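Local coordinates for protein BpsB (PgaB), Poly-beta-1,6-N-acetyl-D-glucosamine N-deacetylase (Bordetella bronchiseptica RB50, PDB 5BU6) that removes acetyl groups from the biofilm polysaccharide poly-beta-1,6-N-acetyl-D-glucosamine, as a metal-binding carbohydrate esterase of family 4, at residues V15-D20 against I258-V263; F55-M60 against F100-V105; R160-N165 against A174-Y179. The protein carries 5 engineered substitutions. All blocks are in the same frame, centred on the assembly; numbering follows the deposited sequence.

Interaction 1 of 3, residues V15-D20 against I258-V263. Engineered in segment 15-20: Ser-17 (natural residue Cys).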
# COMPACT_ATOMS: atom_id res chain seq x y z
N VAL A 15 -11.15 -5.10 -2.92
CA VAL A 15 -10.17 -4.42 -2.06
C VAL A 15 -10.43 -2.92 -2.16
O VAL A 15 -10.65 -2.39 -3.26
CB VAL A 15 -8.71 -4.73 -2.45
CG1 VAL A 15 -7.73 -4.00 -1.52
CG2 VAL A 15 -8.44 -6.23 -2.41
N LEU A 16 -10.42 -2.25 -1.02
CA LEU A 16 -10.75 -0.85 -0.95
C LEU A 16 -9.59 -0.13 -0.30
O LEU A 16 -9.29 -0.35 0.86
CB LEU A 16 -12.06 -0.66 -0.17
CG LEU A 16 -12.81 0.67 -0.20
CD1 LEU A 16 -13.27 1.01 -1.62
CD2 LEU A 16 -13.99 0.62 0.77
N SER A 17 -8.90 0.71 -1.07
CA SER A 17 -7.75 1.43 -0.57
C SER A 17 -8.20 2.84 -0.13
O SER A 17 -8.81 3.55 -0.91
CB SER A 17 -6.67 1.48 -1.64
OG SER A 17 -5.53 2.21 -1.23
N MET A 18 -7.95 3.20 1.12
CA MET A 18 -8.51 4.41 1.70
C MET A 18 -7.44 5.48 1.84
O MET A 18 -6.38 5.23 2.38
CB MET A 18 -9.12 4.13 3.06
CG MET A 18 -10.61 4.28 3.12
SD MET A 18 -11.41 2.84 2.43
CE MET A 18 -10.72 1.55 3.46
N HIS A 19 -7.75 6.69 1.38
CA HIS A 19 -6.78 7.78 1.38
C HIS A 19 -7.40 8.98 2.10
O HIS A 19 -8.51 9.39 1.78
CB HIS A 19 -6.40 8.11 -0.07
CG HIS A 19 -5.40 9.22 -0.22
ND1 HIS A 19 -4.05 9.04 0.00
CD2 HIS A 19 -5.55 10.51 -0.60
CE1 HIS A 19 -3.41 10.18 -0.22
NE2 HIS A 19 -4.30 11.09 -0.59
N ASP A 20 -6.71 9.50 3.10
CA ASP A 20 -7.17 10.69 3.82
C ASP A 20 -6.92 11.90 2.92
O ASP A 20 -5.79 12.17 2.53
CB ASP A 20 -6.45 10.83 5.16
CG ASP A 20 -7.02 11.93 6.04
OD1 ASP A 20 -7.56 12.94 5.53
OD2 ASP A 20 -6.89 11.79 7.28
N ILE A 258 -3.27 -8.27 -7.33
CA ILE A 258 -4.53 -7.94 -6.67
C ILE A 258 -5.07 -6.55 -7.10
O ILE A 258 -4.34 -5.56 -7.11
CB ILE A 258 -4.37 -8.01 -5.15
CG1 ILE A 258 -4.12 -9.47 -4.71
CG2 ILE A 258 -5.59 -7.48 -4.42
CD1 ILE A 258 -3.89 -9.60 -3.21
N ARG A 259 -6.35 -6.53 -7.46
CA ARG A 259 -7.05 -5.33 -7.89
C ARG A 259 -7.63 -4.55 -6.72
O ARG A 259 -8.12 -5.15 -5.77
CB ARG A 259 -8.19 -5.72 -8.85
CG ARG A 259 -7.67 -6.41 -10.08
CD ARG A 259 -8.75 -7.19 -10.81
NE ARG A 259 -8.23 -7.72 -12.06
CZ ARG A 259 -8.90 -8.54 -12.85
NH1 ARG A 259 -10.12 -8.94 -12.52
NH2 ARG A 259 -8.35 -8.96 -13.98
N ARG A 260 -7.61 -3.23 -6.78
CA ARG A 260 -8.30 -2.47 -5.75
C ARG A 260 -8.86 -1.16 -6.26
O ARG A 260 -8.45 -0.65 -7.31
CB ARG A 260 -7.37 -2.19 -4.58
CG ARG A 260 -6.29 -1.23 -4.85
CD ARG A 260 -5.04 -1.59 -3.99
NE ARG A 260 -3.97 -0.65 -4.32
CZ ARG A 260 -3.44 0.22 -3.47
NH1 ARG A 260 -3.84 0.25 -2.21
NH2 ARG A 260 -2.50 1.05 -3.89
N SER A 261 -9.83 -0.65 -5.52
CA SER A 261 -10.47 0.62 -5.82
C SER A 261 -9.95 1.62 -4.81
O SER A 261 -9.62 1.25 -3.70
CB SER A 261 -11.99 0.51 -5.76
OG SER A 261 -12.46 -0.31 -6.81
N LEU A 262 -9.87 2.87 -5.21
CA LEU A 262 -9.31 3.90 -4.37
C LEU A 262 -10.44 4.80 -3.91
O LEU A 262 -11.25 5.22 -4.73
CB LEU A 262 -8.24 4.68 -5.13
CG LEU A 262 -7.41 5.73 -4.41
CD1 LEU A 262 -6.67 5.12 -3.24
CD2 LEU A 262 -6.45 6.37 -5.39
N VAL A 263 -10.54 5.07 -2.62
CA VAL A 263 -11.55 6.04 -2.18
C VAL A 263 -10.97 7.03 -1.15
O VAL A 263 -10.17 6.67 -0.32
CB VAL A 263 -12.79 5.32 -1.60
CG1 VAL A 263 -12.47 4.66 -0.29
CG2 VAL A 263 -13.94 6.30 -1.43
O HOH W 1 -11.05 -4.87 -5.87

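Interaction 2 of 3, residues F55-M60 against F100-V105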
# COMPACT_ATOMS: atom_id res chain seq x y z
N PHE A 55 -21.27 -5.72 3.50
CA PHE A 55 -19.93 -6.17 3.19
C PHE A 55 -19.35 -6.82 4.43
O PHE A 55 -19.74 -6.47 5.54
CB PHE A 55 -19.02 -5.03 2.72
CG PHE A 55 -19.36 -4.52 1.34
CD1 PHE A 55 -19.03 -5.27 0.22
CD2 PHE A 55 -19.98 -3.30 1.17
CE1 PHE A 55 -19.34 -4.81 -1.06
CE2 PHE A 55 -20.29 -2.83 -0.10
CZ PHE A 55 -19.97 -3.59 -1.21
N ASN A 56 -18.45 -7.77 4.23
CA ASN A 56 -17.75 -8.43 5.32
C ASN A 56 -16.25 -8.24 5.18
O ASN A 56 -15.60 -8.95 4.42
CB ASN A 56 -18.09 -9.93 5.35
CG ASN A 56 -19.48 -10.19 5.84
OD1 ASN A 56 -19.82 -9.86 6.98
ND2 ASN A 56 -20.31 -10.78 4.99
N PRO A 57 -15.69 -7.25 5.89
CA PRO A 57 -14.24 -7.04 5.83
C PRO A 57 -13.46 -8.28 6.28
O PRO A 57 -13.77 -8.88 7.30
CB PRO A 57 -14.02 -5.85 6.76
CG PRO A 57 -15.36 -5.09 6.68
CD PRO A 57 -16.37 -6.19 6.65
N ILE A 58 -12.45 -8.63 5.49
CA ILE A 58 -11.62 -9.83 5.71
C ILE A 58 -10.14 -9.43 5.93
O ILE A 58 -9.74 -8.30 5.64
CB ILE A 58 -11.69 -10.79 4.49
CG1 ILE A 58 -11.08 -10.10 3.25
CG2 ILE A 58 -13.12 -11.27 4.26
CD1 ILE A 58 -11.22 -10.86 1.96
N SER A 59 -9.34 -10.36 6.45
CA SER A 59 -7.89 -10.10 6.57
C SER A 59 -7.16 -10.70 5.38
O SER A 59 -7.70 -11.52 4.65
CB SER A 59 -7.34 -10.71 7.84
OG SER A 59 -7.59 -12.12 7.81
N MET A 60 -5.89 -10.34 5.21
CA MET A 60 -5.06 -11.00 4.20
C MET A 60 -4.87 -12.49 4.51
O MET A 60 -4.78 -13.31 3.59
CB MET A 60 -3.69 -10.32 4.10
CG MET A 60 -2.86 -10.86 2.94
SD MET A 60 -2.74 -9.66 1.61
CE MET A 60 -1.87 -8.33 2.45
N PHE A 100 -15.44 -1.54 15.18
CA PHE A 100 -16.25 -2.32 14.23
C PHE A 100 -15.78 -3.77 14.13
O PHE A 100 -16.44 -4.59 13.49
CB PHE A 100 -16.21 -1.67 12.85
CG PHE A 100 -17.12 -0.47 12.70
CD1 PHE A 100 -16.75 0.77 13.19
CD2 PHE A 100 -18.35 -0.60 12.05
CE1 PHE A 100 -17.60 1.87 13.06
CE2 PHE A 100 -19.20 0.50 11.91
CZ PHE A 100 -18.82 1.73 12.41
N ASN A 101 -14.63 -4.06 14.75
CA ASN A 101 -13.94 -5.33 14.64
C ASN A 101 -13.62 -5.71 13.20
O ASN A 101 -13.79 -6.86 12.79
CB ASN A 101 -14.75 -6.46 15.29
CG ASN A 101 -13.89 -7.67 15.60
OD1 ASN A 101 -12.75 -7.54 16.06
ND2 ASN A 101 -14.41 -8.86 15.31
N TYR A 102 -13.15 -4.74 12.42
CA TYR A 102 -12.72 -4.98 11.05
C TYR A 102 -11.20 -5.12 10.95
O TYR A 102 -10.48 -4.27 11.48
CB TYR A 102 -13.12 -3.83 10.15
CG TYR A 102 -14.59 -3.60 9.93
CD1 TYR A 102 -15.54 -4.60 10.14
CD2 TYR A 102 -15.03 -2.38 9.44
CE1 TYR A 102 -16.88 -4.37 9.89
CE2 TYR A 102 -16.36 -2.14 9.20
CZ TYR A 102 -17.28 -3.13 9.42
OH TYR A 102 -18.59 -2.84 9.14
N PRO A 103 -10.71 -6.16 10.25
CA PRO A 103 -9.28 -6.19 9.94
C PRO A 103 -8.90 -5.18 8.86
O PRO A 103 -9.77 -4.70 8.13
CB PRO A 103 -9.04 -7.62 9.45
CG PRO A 103 -10.37 -8.08 8.96
CD PRO A 103 -11.41 -7.38 9.79
N ALA A 104 -7.61 -4.91 8.73
CA ALA A 104 -7.11 -4.05 7.66
C ALA A 104 -5.65 -4.37 7.34
O ALA A 104 -4.98 -5.05 8.11
CB ALA A 104 -7.25 -2.59 8.06
N VAL A 105 -5.19 -3.89 6.19
CA VAL A 105 -3.77 -3.88 5.82
C VAL A 105 -3.25 -2.45 6.00
O VAL A 105 -3.90 -1.51 5.56
CB VAL A 105 -3.57 -4.30 4.35
CG1 VAL A 105 -2.08 -4.30 3.99
CG2 VAL A 105 -4.20 -5.65 4.12
O HOH W 2 -10.49 -5.69 5.66
O HOH W 3 -5.31 -8.07 7.24

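Interaction 3 of 3, residues R160-N165 against A174-Y179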
# COMPACT_ATOMS: atom_id res chain seq x y z
N ARG A 160 7.96 7.87 -4.82
CA ARG A 160 8.35 9.17 -5.33
C ARG A 160 8.62 9.08 -6.81
O ARG A 160 8.64 7.98 -7.38
CB ARG A 160 9.61 9.67 -4.62
CG ARG A 160 10.76 8.71 -4.83
CD ARG A 160 12.04 9.06 -4.11
NE ARG A 160 12.96 7.94 -4.28
CZ ARG A 160 13.93 7.87 -5.19
NH1 ARG A 160 14.69 6.78 -5.26
NH2 ARG A 160 14.17 8.89 -6.01
N GLY A 161 8.82 10.23 -7.43
CA GLY A 161 9.15 10.29 -8.84
C GLY A 161 10.65 10.33 -9.03
O GLY A 161 11.37 10.86 -8.19
N VAL A 162 11.11 9.77 -10.15
CA VAL A 162 12.50 9.84 -10.55
C VAL A 162 12.59 10.34 -11.98
O VAL A 162 11.58 10.37 -12.68
CB VAL A 162 13.22 8.49 -10.46
CG1 VAL A 162 13.11 7.92 -9.08
CG2 VAL A 162 12.65 7.52 -11.50
N LEU A 163 13.79 10.70 -12.41
CA LEU A 163 13.95 11.22 -13.76
C LEU A 163 13.79 10.13 -14.82
O LEU A 163 14.51 9.13 -14.83
CB LEU A 163 15.31 11.90 -13.91
CG LEU A 163 15.16 13.30 -14.50
CD1 LEU A 163 14.09 14.07 -13.73
CD2 LEU A 163 16.48 14.05 -14.51
N ALA A 164 12.81 10.33 -15.69
CA ALA A 164 12.56 9.44 -16.82
C ALA A 164 13.36 9.81 -18.07
O ALA A 164 13.65 8.95 -18.90
CB ALA A 164 11.09 9.44 -17.14
N ASN A 165 13.69 11.09 -18.22
CA ASN A 165 14.43 11.57 -19.39
C ASN A 165 15.33 12.77 -19.04
O ASN A 165 15.20 13.34 -17.96
CB ASN A 165 13.44 11.95 -20.51
CG ASN A 165 12.44 13.01 -20.10
OD1 ASN A 165 12.66 13.78 -19.16
ND2 ASN A 165 11.31 13.05 -20.80
N ALA A 174 9.59 2.98 -9.14
CA ALA A 174 9.68 1.52 -9.26
C ALA A 174 9.56 1.04 -10.70
O ALA A 174 10.04 -0.04 -11.05
CB ALA A 174 8.61 0.85 -8.40
N SER A 175 8.91 1.83 -11.54
CA SER A 175 8.55 1.37 -12.87
C SER A 175 9.64 1.67 -13.89
O SER A 175 9.98 0.83 -14.72
CB SER A 175 7.24 2.02 -13.31
OG SER A 175 7.39 3.42 -13.50
N SER A 176 10.18 2.88 -13.83
CA SER A 176 11.06 3.36 -14.88
C SER A 176 12.52 3.00 -14.64
O SER A 176 12.99 2.99 -13.51
CB SER A 176 10.91 4.88 -15.02
OG SER A 176 11.13 5.53 -13.78
N ARG A 177 13.22 2.71 -15.73
CA ARG A 177 14.67 2.73 -15.70
C ARG A 177 15.08 4.20 -15.66
O ARG A 177 14.87 4.95 -16.62
CB ARG A 177 15.27 2.00 -16.91
CG ARG A 177 15.32 0.49 -16.73
CD ARG A 177 15.72 -0.24 -18.01
NE ARG A 177 14.70 -0.14 -19.05
CZ ARG A 177 13.56 -0.81 -19.05
NH1 ARG A 177 13.27 -1.64 -18.04
NH2 ARG A 177 12.69 -0.66 -20.04
N GLN A 178 15.66 4.61 -14.54
CA GLN A 178 15.89 6.03 -14.30
C GLN A 178 17.13 6.56 -15.02
O GLN A 178 18.13 5.85 -15.21
CB GLN A 178 15.99 6.32 -12.81
CG GLN A 178 17.29 5.87 -12.16
CD GLN A 178 17.38 6.28 -10.70
OE1 GLN A 178 16.70 7.21 -10.26
NE2 GLN A 178 18.23 5.58 -9.95
N TYR A 179 17.05 7.82 -15.42
CA TYR A 179 18.15 8.49 -16.10
C TYR A 179 19.16 9.03 -15.08
O TYR A 179 18.79 9.71 -14.13
CB TYR A 179 17.59 9.61 -16.98
CG TYR A 179 18.64 10.41 -17.70
CD1 TYR A 179 19.31 9.88 -18.79
CD2 TYR A 179 18.96 11.69 -17.28
CE1 TYR A 179 20.27 10.62 -19.46
CE2 TYR A 179 19.92 12.43 -17.93
CZ TYR A 179 20.57 11.89 -19.02
OH TYR A 179 21.53 12.63 -19.67

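Interaction 1 of 3, residues V15-D20 against I258-V263
Val-263 offers its CG1 methyl to Met-18 and Leu-16 on one face of a parallel strand pair. The methyl lies 3.4 Å from Met-18 SD, and these two side chains run side by side, pointing the same way. Leu-16 CD1 meets the same CG1 at 4.0 Å. Val-263 can serve both because CG1 is set between its backbone N and carbonyl carbon (chi1 69°). A second apolar patch lies at the start of the pair. There Val-15 CG2 meets Ile-258 CG2 at 3.7 Å, the two side chains crossing at about a right angle, while Val-15 CB also rests on the carbonyl oxygen of Arg-259. Four backbone hydrogen bonds run along the pair, from Val-15 to His-19. Ser-261 N bonds to Val-15 O, Ser-17 N to Ser-261 O at 2.8 Å, Val-263 N to Ser-17 O, and His-19 N to Val-263 O. This parallel ladder joins strand 14-20, near the N-terminus, to strand 261-266, the last of the chain, as part of the curled sheet of the deformed beta/alpha barrel of this family. Strand 77-83 pairs with strand 14-20 in turn. On the other face stand Leu-262 and Ser-17, the latter an engineered residue in place of Cys. Ser-17 OG is 2.8 Å from Arg-260 NH1, but the angle is too poor for a hydrogen bond, and the hydroxyl meets the guanidinium obliquely. Arg-260 is held instead through NE by Thr-243 O, with a long, weak ion pair to Asp-83, and a thiocyanate ion lies about 3 Å from its side chain. Where the pair begins, a water accepts from Val-15 N at 3.0 Å and donates to Arg-259 O at 2.9 Å.

Interaction 2 of 3, residues F55-M60 against F100-V105
Pro-57 sets its CG over one face of the Tyr-102 ring. CG stands 3.5 Å from the ring centroid and only 11° off the ring normal, a CH-pi contact near the centre of the face. Phe-100 CB covers the opposite face, so the phenol ring is clamped between a proline of the other segment and its own chain. The Tyr-102 ring turns to this place with CG anti to the carbonyl carbon (chi1 -66°). Next along, Pro-103 presses on the backbone. Its CG is 3.3 Å from Ile-58 C, its CD faces Pro-57 O, and its CB meets Ser-59 CB at 3.9 Å. This run of proline and tyrosine is the tight part. Beside it, a water lies 2.7 Å from Ile-58 O and 2.8 Å from Pro-103 O. Farther on, the segments part, and Met-60 and Val-105 touch only through their ends, CE to CG2 at 3.9 Å. No direct hydrogen bond joins the segments. On this looser side a second water makes the link, accepting from Met-60 N at 3.1 Å and donating to Ala-104 O at 3.2 Å. Each segment also joins a helix to the sheet. Ser-59 is the N-cap of helix 60-67. Its side chain caps a backbone N of the helix start, and Gln-62 OE1 bonds back to Ser-59 N, as in a capping box. Asn-101, with positive phi, is the C-prime residue of the Schellman motif that ends helix 88-100, where Tyr-102 N returns to Leu-97 O. Strands 56-57 and 104-108 both pair with strand 77-83, and the path from 77-83 through helix 88-100 to 104-108 is a beta-alpha-beta crossover of the polysaccharide deacetylase fold.

Interaction 3 of 3, residues R160-N165 against A174-Y179
Tyr-179 N gives the one hydrogen bond between the segments, to Leu-163 O. It is 2.9 Å long and nearly straight at the hydrogen (174°), with the donor tilted 28° from the carbonyl plane. The same oxygen takes a weaker CA-H contact from Gln-178 CA at 3.4 Å. The side chains of Val-162 and Gln-178 cross at about a right angle. Val-162 CB lies 3.7 Å from Gln-178 OE1, while its CG2 methyl reaches past to Ser-176 OG at 3.4 Å. The Gln-178 chain brings OE1 against Val-162 because it leaves CB between the backbone N and carbonyl carbon (chi1 74°) and then runs extended. Leu-163 CD2 lies 4.4 Å from Tyr-179 CD2, at the ring edge and near the ring plane. Asn-165 O approaches the same ring obliquely.

Outside partners set several of these groups. Ser-176 OG is hydrogen-bonded to Pro-172 O, and Gln-178 NE2 has a weak hydrogen bond to Glu-187. Asn-165 is tied by its amide to Gly-168 N and Asn-169 OD1, within the loop between strands 161-163 and 170-172.

Strand 161-163 forms a small antiparallel pair with strand 170-172. Segment 174-179 leaves that hairpin, runs past the end of strand 161-163, and leads through strands 179-180 and 185-186 to helix 189-211. Arg-177 and Gln-178 touch that helix at Tyr-192 and Arg-195.

Interactions 1 and 2 belong to the same parallel sheet, their centres 13 Å apart with no direct touch. Strand 77-83 connects them, pairing with strand 14-20 and with strands 56-57 and 104-108. Interaction 3 lies outside that sheet, its centre 24 Å from interaction 1 and 35 Å from interaction 2, across the chain's centre from interaction 2. Asp-84, just after strand 77-83, binds nickel with His-154 and His-159, consistent with the metal-dependent catalytic site of family 4 esterases. Arg-160 of interaction 3 directly follows His-159. More than one nickel is bound; the His-19 side chain in interaction 1 is about 6 Å from one, the Val-105 side chain in interaction 2 about 12 Å.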